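Local atomic coordinates of protein FkbI (Streptomyces hygroscopicus, PDB entry 1R2J), a protein that binds FAD and probably acts as an acyl-ACP dehydrogenase in making the methoxymalonyl extender unit of the immunosuppressant polyketide FK520. Residues L38-V43 and M80-V85; M75-M80 and T143-Y148; A107-S112 and A219-Y224. One frame throughout, in Å; residues are numbered along the deposited sequence.

Contact 1. Residues L38-V43 and M80-V85; sequences LLCAEV and MAAWTV
Ala82 meets Cys40 and Val43 where helix 69-88 packs against the loop that follows helix 27-35. Taken in order along the helix, Met80 comes first: its CB points away from the loop, its side chain packs on Val109 and Phe111, and its carbonyl oxygen takes two bonds from Thr84. Ala81 faces strand 107-110, packing on Ala107 and Val109. Ala82 then does the touching. Its CB points toward the loop and lies 3.7 Å from Val43 CG2 and 4.0 Å from Cys40 SG. Those two atoms are themselves 3.8 Å apart, so the methyl seats in the notch between a methyl and a sulfur. Val43 offers the branch beside its backbone N, because CG1 takes the place anti to that N (chi1 170°). Cys40 and Val43 are brought to the same side by a type I turn, closed by Val43 N donating to Cys40 O at 2.8 Å. At Trp83 the helix turns to another neighbour, with NE1 bonded to Ala220 O. Thr84 folds back on its own helix: OG1 reaches Met80 O at 2.7 Å, tilted 35° from the carbonyl plane, while Thr84 N binds the same oxygen at 2.9 Å from the opposite face. The hydroxyl OG1 also bonds Ser221 OG of helix 219-248. Across the interface itself no hydrogen bond forms. The join of loop to helix within the N-terminal domain is purely apolar, three buried small groups in van der Waals contact, and it depends on the fit of their shapes.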
# COMPACT_ATOMS: atom_id res chain seq x y z
N LEU A 38 14.32 -3.55 -2.75
CA LEU A 38 13.43 -2.40 -2.86
C LEU A 38 12.04 -3.00 -2.63
O LEU A 38 11.89 -4.22 -2.68
CB LEU A 38 13.55 -1.77 -4.25
CG LEU A 38 14.98 -1.44 -4.67
CD1 LEU A 38 15.01 -1.13 -6.16
CD2 LEU A 38 15.51 -0.26 -3.85
N LEU A 39 11.03 -2.19 -2.39
CA LEU A 39 9.69 -2.74 -2.12
C LEU A 39 9.69 -3.38 -0.73
O LEU A 39 8.64 -3.70 -0.19
CB LEU A 39 9.32 -3.82 -3.15
CG LEU A 39 8.88 -3.40 -4.56
CD1 LEU A 39 9.90 -2.48 -5.20
CD2 LEU A 39 8.69 -4.65 -5.38
N CYS A 40 10.90 -3.53 -0.19
CA CYS A 40 11.15 -4.14 1.12
C CYS A 40 12.24 -3.38 1.86
O CYS A 40 12.76 -3.88 2.86
CB CYS A 40 11.68 -5.55 0.91
SG CYS A 40 10.71 -6.87 1.55
N ALA A 41 12.59 -2.20 1.36
CA ALA A 41 13.67 -1.39 1.90
C ALA A 41 13.93 -1.36 3.40
O ALA A 41 15.08 -1.27 3.82
CB ALA A 41 13.57 0.03 1.35
N GLU A 42 12.88 -1.43 4.22
CA GLU A 42 13.07 -1.36 5.67
C GLU A 42 13.54 -2.66 6.33
O GLU A 42 13.86 -2.68 7.52
CB GLU A 42 11.78 -0.86 6.34
CG GLU A 42 11.57 0.63 6.17
CD GLU A 42 10.23 1.11 6.69
OE1 GLU A 42 9.85 0.73 7.81
OE2 GLU A 42 9.56 1.89 5.97
N VAL A 43 13.58 -3.75 5.56
CA VAL A 43 14.03 -5.02 6.11
C VAL A 43 15.51 -4.91 6.50
O VAL A 43 16.33 -4.39 5.74
CB VAL A 43 13.83 -6.17 5.10
CG1 VAL A 43 14.53 -7.44 5.58
CG2 VAL A 43 12.34 -6.44 4.94
N MET A 80 4.44 -4.49 3.96
CA MET A 80 3.51 -4.82 5.02
C MET A 80 3.69 -6.28 5.43
O MET A 80 3.65 -6.61 6.61
CB MET A 80 2.07 -4.56 4.59
CG MET A 80 1.04 -4.79 5.70
SD MET A 80 -0.50 -3.85 5.50
CE MET A 80 -1.30 -4.77 4.23
N ALA A 81 3.87 -7.15 4.44
CA ALA A 81 4.06 -8.57 4.72
C ALA A 81 5.34 -8.78 5.51
O ALA A 81 5.36 -9.52 6.49
CB ALA A 81 4.12 -9.35 3.42
N ALA A 82 6.42 -8.12 5.07
CA ALA A 82 7.72 -8.23 5.71
C ALA A 82 7.64 -7.76 7.16
O ALA A 82 8.17 -8.41 8.06
CB ALA A 82 8.75 -7.41 4.94
N TRP A 83 7.00 -6.62 7.36
CA TRP A 83 6.83 -6.03 8.68
C TRP A 83 6.02 -6.96 9.58
O TRP A 83 6.37 -7.20 10.73
CB TRP A 83 6.11 -4.68 8.57
CG TRP A 83 5.67 -4.13 9.89
CD1 TRP A 83 4.39 -4.00 10.33
CD2 TRP A 83 6.51 -3.64 10.94
NE1 TRP A 83 4.38 -3.46 11.60
CE2 TRP A 83 5.67 -3.23 11.99
CE3 TRP A 83 7.90 -3.52 11.09
CZ2 TRP A 83 6.17 -2.71 13.19
CZ3 TRP A 83 8.39 -2.99 12.28
CH2 TRP A 83 7.53 -2.60 13.31
N THR A 84 4.92 -7.49 9.04
CA THR A 84 4.07 -8.40 9.80
C THR A 84 4.85 -9.62 10.30
O THR A 84 4.69 -10.05 11.44
CB THR A 84 2.89 -8.88 8.92
OG1 THR A 84 2.12 -7.74 8.50
CG2 THR A 84 1.99 -9.83 9.70
N VAL A 85 5.71 -10.17 9.45
CA VAL A 85 6.49 -11.34 9.83
C VAL A 85 7.59 -11.02 10.83
O VAL A 85 7.87 -11.80 11.73
CB VAL A 85 7.12 -12.03 8.59
CG1 VAL A 85 7.93 -13.23 9.02
CG2 VAL A 85 6.03 -12.46 7.62

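Contact 2. Residues M75-M80 and T143-Y148; sequences MTSQGM and TTAAAY. With FAD (flavin-adenine dinucleotide), chain B.
Ser77 and Thr144 meet where helix 69-88 of the N-terminal domain faces the loop after strand 133-143, beside the flavin of FAD. The direct contact is packing. Ser77 OG sits only 3.1 Å from the methyl CG2 of Thr144, a tight approach of a hydroxyl to a carbon, and further along the loop Ser77 CB lies 4.2 Å from Ala145 CB. Thr144 and Ala145 form the central pair of a type II turn from Thr143 to Ala146, and Ala145, with phi 65°, is in the left-handed region that such a turn needs at its third position. The turn's own closing bond is weak.

The polar link runs through a water molecule. It lies within bonding distance of three atoms, 2.9 Å from Ser77 OG, 2.9 Å from Thr144 O and 3.1 Å from FAD O4. It can donate to Thr144 O and to FAD O4, but its two protons cannot serve every acceptor in reach at once. Ser77 OG is also hydrogen-bonded to Ser73 O, one turn back in its helix, which fixes where the hydroxyl lies.

Within these two segments, Thr144 makes the direct bonds to FAD. Its backbone N donates to FAD O4 at 2.9 Å, nearly straight with an N-H...O angle of 162°, and its hydroxyl OG1 donates to FAD N5 at 2.6 Å. One torsion serves both neighbours: at chi1 -63° OG1 stays beside the backbone N, aimed at the flavin with it, while CG2 swings anti to that N and toward Ser77. A threonine hydroxyl on N5, paired with a backbone N-H on O4, is the familiar flavin grip of the acyl-CoA dehydrogenase fold, here with Ser77 of helix 69-88 packed against the methyl of the same threonine.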
# COMPACT_ATOMS: atom_id res chain seq x y z
N MET A 75 4.75 -2.38 -3.43
CA MET A 75 5.76 -2.08 -2.42
C MET A 75 5.10 -2.07 -1.04
O MET A 75 5.69 -2.52 -0.06
CB MET A 75 6.38 -0.71 -2.65
CG MET A 75 7.15 -0.56 -3.94
SD MET A 75 7.82 1.12 -4.13
CE MET A 75 8.80 1.27 -2.60
N THR A 76 3.89 -1.52 -0.97
CA THR A 76 3.19 -1.46 0.31
C THR A 76 2.83 -2.87 0.78
O THR A 76 2.98 -3.19 1.96
CB THR A 76 1.91 -0.55 0.24
OG1 THR A 76 0.87 -1.20 -0.51
CG2 THR A 76 2.22 0.77 -0.45
N SER A 77 2.36 -3.72 -0.13
CA SER A 77 2.00 -5.09 0.22
C SER A 77 3.24 -5.86 0.65
O SER A 77 3.24 -6.57 1.66
CB SER A 77 1.34 -5.79 -0.97
OG SER A 77 0.11 -5.17 -1.29
N GLN A 78 4.31 -5.72 -0.14
CA GLN A 78 5.58 -6.37 0.16
C GLN A 78 6.05 -5.94 1.54
O GLN A 78 6.35 -6.77 2.40
CB GLN A 78 6.65 -5.95 -0.86
CG GLN A 78 6.84 -6.90 -2.03
CD GLN A 78 7.27 -8.29 -1.59
OE1 GLN A 78 6.44 -9.11 -1.23
NE2 GLN A 78 8.57 -8.55 -1.61
N GLY A 79 6.13 -4.62 1.72
CA GLY A 79 6.60 -4.06 2.97
C GLY A 79 5.75 -4.43 4.17
O GLY A 79 6.27 -4.65 5.27
N MET A 80 4.44 -4.49 3.96
CA MET A 80 3.51 -4.82 5.02
C MET A 80 3.69 -6.28 5.43
O MET A 80 3.65 -6.61 6.61
CB MET A 80 2.07 -4.56 4.59
CG MET A 80 1.04 -4.79 5.70
SD MET A 80 -0.50 -3.85 5.50
CE MET A 80 -1.30 -4.77 4.23
N THR A 143 -7.30 -8.59 -2.24
CA THR A 143 -5.91 -8.67 -1.80
C THR A 143 -4.94 -8.09 -2.83
O THR A 143 -4.80 -8.63 -3.93
CB THR A 143 -5.52 -10.12 -1.51
OG1 THR A 143 -6.55 -10.73 -0.72
CG2 THR A 143 -4.21 -10.17 -0.73
N THR A 144 -4.27 -7.00 -2.47
CA THR A 144 -3.32 -6.36 -3.37
C THR A 144 -2.10 -7.22 -3.68
O THR A 144 -1.53 -7.86 -2.80
CB THR A 144 -2.81 -5.03 -2.78
OG1 THR A 144 -3.91 -4.12 -2.63
CG2 THR A 144 -1.76 -4.41 -3.70
N ALA A 145 -1.70 -7.21 -4.96
CA ALA A 145 -0.54 -7.96 -5.44
C ALA A 145 -0.68 -9.48 -5.34
O ALA A 145 0.25 -10.22 -5.68
CB ALA A 145 0.71 -7.51 -4.70
N ALA A 146 -1.84 -9.96 -4.89
CA ALA A 146 -2.05 -11.40 -4.74
C ALA A 146 -1.84 -12.17 -6.05
O ALA A 146 -1.42 -13.32 -6.04
CB ALA A 146 -3.46 -11.67 -4.20
N ALA A 147 -2.13 -11.53 -7.18
CA ALA A 147 -1.98 -12.18 -8.48
C ALA A 147 -0.51 -12.42 -8.83
O ALA A 147 -0.21 -13.14 -9.77
CB ALA A 147 -2.64 -11.34 -9.57
N TYR A 148 0.40 -11.81 -8.06
CA TYR A 148 1.83 -11.94 -8.31
C TYR A 148 2.56 -12.67 -7.19
O TYR A 148 3.67 -13.17 -7.39
CB TYR A 148 2.49 -10.56 -8.42
CG TYR A 148 1.85 -9.58 -9.37
CD1 TYR A 148 1.79 -9.83 -10.73
CD2 TYR A 148 1.31 -8.38 -8.89
CE1 TYR A 148 1.20 -8.92 -11.61
CE2 TYR A 148 0.73 -7.46 -9.76
CZ TYR A 148 0.68 -7.74 -11.12
OH TYR A 148 0.11 -6.83 -11.98
PA FAD B . -17.45 -0.87 4.31
O1A FAD B . -16.26 -1.17 5.10
O2A FAD B . -18.50 -1.73 3.66
O5B FAD B . -17.47 0.44 3.53
C5B FAD B . -18.15 1.30 4.36
C4B FAD B . -18.33 2.72 3.96
O4B FAD B . -19.00 3.01 5.23
C3B FAD B . -16.99 3.39 4.03
O3B FAD B . -17.07 4.60 3.36
C2B FAD B . -16.74 3.57 5.45
O2B FAD B . -15.84 4.61 5.91
C1B FAD B . -18.15 3.74 6.08
N9A FAD B . -18.21 3.18 7.39
C8A FAD B . -18.16 1.83 7.84
N7A FAD B . -18.23 1.68 9.13
C5A FAD B . -18.33 2.96 9.63
C6A FAD B . -18.45 3.48 10.92
N6A FAD B . -18.48 2.71 12.01
N1A FAD B . -18.53 4.86 11.06
C2A FAD B . -18.50 5.67 9.98
N3A FAD B . -18.39 5.25 8.65
C4A FAD B . -18.32 3.83 8.62
N1 FAD B . -7.85 -5.46 1.93
C2 FAD B . -6.87 -6.33 2.41
O2 FAD B . -7.07 -7.07 3.39
N3 FAD B . -5.65 -6.39 1.76
C4 FAD B . -5.29 -5.63 0.62
O4 FAD B . -4.14 -5.76 0.11
C4X FAD B . -6.28 -4.78 0.16
N5 FAD B . -5.94 -4.00 -1.03
C5X FAD B . -6.93 -3.15 -1.56
C6 FAD B . -6.69 -2.37 -2.72
C7 FAD B . -7.67 -1.52 -3.32
C7M FAD B . -7.33 -0.72 -4.58
C8 FAD B . -8.96 -1.46 -2.72
C8M FAD B . -10.10 -0.63 -3.27
C9 FAD B . -9.23 -2.17 -1.59
C9A FAD B . -8.23 -3.01 -0.96
N10 FAD B . -8.48 -3.82 0.27
C10 FAD B . -7.54 -4.70 0.82
C1' FAD B . -9.76 -3.49 0.75
C2' FAD B . -9.71 -2.24 1.80
O2' FAD B . -9.36 -2.97 3.01
C3' FAD B . -11.08 -1.84 1.92
O3' FAD B . -11.23 -0.54 1.30
C4' FAD B . -11.98 -1.64 3.16
O4' FAD B . -12.02 -2.60 4.18
C5' FAD B . -13.21 -1.63 2.38
O5' FAD B . -14.30 -2.22 3.02
P FAD B . -15.63 -2.37 2.09
O1P FAD B . -15.45 -3.32 3.08
O2P FAD B . -17.02 -3.03 1.91
O3P FAD B . -16.62 -1.60 3.12
O HOH W 1 -1.45 -7.20 0.01

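Contact 3. Residues A107-S112 and A219-Y224; sequences AAVGFS and AASLAY. With FAD (flavin-adenine dinucleotide), chain B.
Phe111 and Leu222 touch because of how each leaves its backbone: Phe111 CG is tucked between its own N and carbonyl carbon (chi1 43°), while Leu222, whose CB does not itself point at the strand, sends CD1 out anti to CA (chi2 180°), which leaves the other methyl, CD2, turned to the ring. Phe111 CZ and Leu222 CD2 end up 3.9 Å apart, the methyl meeting the ring obliquely. The same ring position serves the cofactor. FAD O2 hangs 3.0 Å above the ring plane, over its centre. Beside this pair, Val109 CG1 lies 4.1 Å from Ser221 OG, a loose contact; the hydroxyl's polar partner is Thr84 of helix 69-88.

The backbone of 109-112 does the rest of the work on the flavin. FAD N3 donates to Val109 O at 3.0 Å, and FAD O2 accepts from Phe111 N at 3.0 Å and from Ser112 N at 2.8 Å, both nearly straight. Two backbone N-H groups therefore clasp one carbonyl oxygen at the end of strand 107-110, while the phenyl ring covers it from another direction. With an alanine here the backbone bonds could remain, but FAD O2 would probably lose the ring beneath it and Leu222 CD2 an apolar partner. The two N-H dipoles on O2 are likely to draw electron density toward the pyrimidine end of the flavin, which would favour negative charge there on reduction; to the ring, segment 219-224 adds the apolar touch of Leu222 CD2 at CZ.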
# COMPACT_ATOMS: atom_id res chain seq x y z
N ALA A 107 4.98 -11.24 -1.97
CA ALA A 107 3.98 -11.60 -0.97
C ALA A 107 2.84 -10.60 -0.98
O ALA A 107 2.97 -9.49 -1.51
CB ALA A 107 4.60 -11.65 0.40
N ALA A 108 1.71 -11.00 -0.41
CA ALA A 108 0.55 -10.13 -0.33
C ALA A 108 -0.01 -10.35 1.07
O ALA A 108 0.34 -11.33 1.73
CB ALA A 108 -0.49 -10.53 -1.39
N VAL A 109 -0.86 -9.44 1.52
CA VAL A 109 -1.45 -9.55 2.84
C VAL A 109 -2.97 -9.46 2.73
O VAL A 109 -3.50 -8.43 2.32
CB VAL A 109 -0.94 -8.41 3.75
CG1 VAL A 109 -1.36 -8.67 5.19
CG2 VAL A 109 0.57 -8.29 3.63
N GLY A 110 -3.66 -10.53 3.10
CA GLY A 110 -5.11 -10.52 3.02
C GLY A 110 -5.79 -10.72 4.36
O GLY A 110 -5.61 -11.75 5.02
N PHE A 111 -6.57 -9.73 4.78
CA PHE A 111 -7.30 -9.81 6.03
C PHE A 111 -8.76 -9.46 5.79
O PHE A 111 -9.66 -9.96 6.47
CB PHE A 111 -6.68 -8.87 7.08
CG PHE A 111 -6.30 -7.51 6.54
CD1 PHE A 111 -7.23 -6.49 6.45
CD2 PHE A 111 -4.99 -7.26 6.12
CE1 PHE A 111 -6.87 -5.23 5.94
CE2 PHE A 111 -4.62 -6.02 5.61
CZ PHE A 111 -5.56 -4.99 5.52
N SER A 112 -9.00 -8.62 4.79
CA SER A 112 -10.35 -8.22 4.46
C SER A 112 -11.21 -9.34 3.87
O SER A 112 -10.70 -10.22 3.17
CB SER A 112 -10.31 -7.05 3.48
OG SER A 112 -11.63 -6.78 3.04
N ALA A 219 -3.58 -4.61 13.56
CA ALA A 219 -3.24 -3.25 13.98
C ALA A 219 -1.73 -3.10 13.83
O ALA A 219 -1.23 -2.03 13.50
CB ALA A 219 -3.64 -3.03 15.43
N ALA A 220 -1.03 -4.20 14.07
CA ALA A 220 0.42 -4.21 13.95
C ALA A 220 0.79 -4.14 12.47
O ALA A 220 1.71 -3.43 12.09
CB ALA A 220 0.99 -5.48 14.56
N SER A 221 0.05 -4.88 11.65
CA SER A 221 0.31 -4.91 10.21
C SER A 221 -0.18 -3.64 9.52
O SER A 221 0.45 -3.17 8.57
CB SER A 221 -0.38 -6.13 9.59
OG SER A 221 -0.19 -6.15 8.18
N LEU A 222 -1.29 -3.08 10.00
CA LEU A 222 -1.85 -1.87 9.41
C LEU A 222 -0.97 -0.65 9.68
O LEU A 222 -1.03 0.32 8.94
CB LEU A 222 -3.26 -1.61 9.94
CG LEU A 222 -4.40 -2.38 9.28
CD1 LEU A 222 -5.73 -2.00 9.92
CD2 LEU A 222 -4.43 -2.08 7.79
N ALA A 223 -0.17 -0.71 10.74
CA ALA A 223 0.73 0.40 11.07
C ALA A 223 1.57 0.62 9.81
O ALA A 223 1.74 1.76 9.36
CB ALA A 223 1.62 0.04 12.25
N TYR A 224 2.09 -0.46 9.26
CA TYR A 224 2.85 -0.36 8.02
C TYR A 224 1.70 -0.44 7.04
O TYR A 224 0.71 -1.11 7.31
CB TYR A 224 3.80 -1.55 7.84
CG TYR A 224 4.83 -1.33 6.75
CD1 TYR A 224 4.47 -1.37 5.41
CD2 TYR A 224 6.16 -1.04 7.07
CE1 TYR A 224 5.41 -1.11 4.40
CE2 TYR A 224 7.10 -0.79 6.07
CZ TYR A 224 6.72 -0.83 4.74
OH TYR A 224 7.63 -0.56 3.75
PA FAD B . -17.45 -0.87 4.31
O1A FAD B . -16.26 -1.17 5.10
O2A FAD B . -18.50 -1.73 3.66
O5B FAD B . -17.47 0.44 3.53
C5B FAD B . -18.15 1.30 4.36
C4B FAD B . -18.33 2.72 3.96
O4B FAD B . -19.00 3.01 5.23
C3B FAD B . -16.99 3.39 4.03
O3B FAD B . -17.07 4.60 3.36
C2B FAD B . -16.74 3.57 5.45
O2B FAD B . -15.84 4.61 5.91
C1B FAD B . -18.15 3.74 6.08
N9A FAD B . -18.21 3.18 7.39
C8A FAD B . -18.16 1.83 7.84
N7A FAD B . -18.23 1.68 9.13
C5A FAD B . -18.33 2.96 9.63
C6A FAD B . -18.45 3.48 10.92
N6A FAD B . -18.48 2.71 12.01
N1A FAD B . -18.53 4.86 11.06
C2A FAD B . -18.50 5.67 9.98
N3A FAD B . -18.39 5.25 8.65
C4A FAD B . -18.32 3.83 8.62
N1 FAD B . -7.85 -5.46 1.93
C2 FAD B . -6.87 -6.33 2.41
O2 FAD B . -7.07 -7.07 3.39
N3 FAD B . -5.65 -6.39 1.76
C4 FAD B . -5.29 -5.63 0.62
O4 FAD B . -4.14 -5.76 0.11
C4X FAD B . -6.28 -4.78 0.16
N5 FAD B . -5.94 -4.00 -1.03
C5X FAD B . -6.93 -3.15 -1.56
C6 FAD B . -6.69 -2.37 -2.72
C7 FAD B . -7.67 -1.52 -3.32
C7M FAD B . -7.33 -0.72 -4.58
C8 FAD B . -8.96 -1.46 -2.72
C8M FAD B . -10.10 -0.63 -3.27
C9 FAD B . -9.23 -2.17 -1.59
C9A FAD B . -8.23 -3.01 -0.96
N10 FAD B . -8.48 -3.82 0.27
C10 FAD B . -7.54 -4.70 0.82
C1' FAD B . -9.76 -3.49 0.75
C2' FAD B . -9.71 -2.24 1.80
O2' FAD B . -9.36 -2.97 3.01
C3' FAD B . -11.08 -1.84 1.92
O3' FAD B . -11.23 -0.54 1.30
C4' FAD B . -11.98 -1.64 3.16
O4' FAD B . -12.02 -2.60 4.18
C5' FAD B . -13.21 -1.63 2.38
O5' FAD B . -14.30 -2.22 3.02
P FAD B . -15.63 -2.37 2.09
O1P FAD B . -15.45 -3.32 3.08
O2P FAD B . -17.02 -3.03 1.91
O3P FAD B . -16.62 -1.60 3.12

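Overall arrangement
Helix 69-88 runs through the set: contacts 1 and 2 both lie on it, share Met80, and have centres 10 Å apart. Contact 1 is the remote one, with the side chain of Ala82 about 14 Å from FAD, while contacts 2 and 3, centres 9 Å apart, both touch the flavin. Between them they hold the flavin, 143-148 at N5 of the central ring and at O4, 107-112 at N3 and O2 of the pyrimidine. Gln78 OE1 lies 2.7 Å from Ala107 N, probably a hydrogen bond, joining contacts 2 and 3. Contact 1 reaches contact 3 through two probable hydrogen bonds, Trp83 NE1 to Ala220 O at 2.7 Å and Thr84 OG1 to Ser221 OG at 2.8 Å.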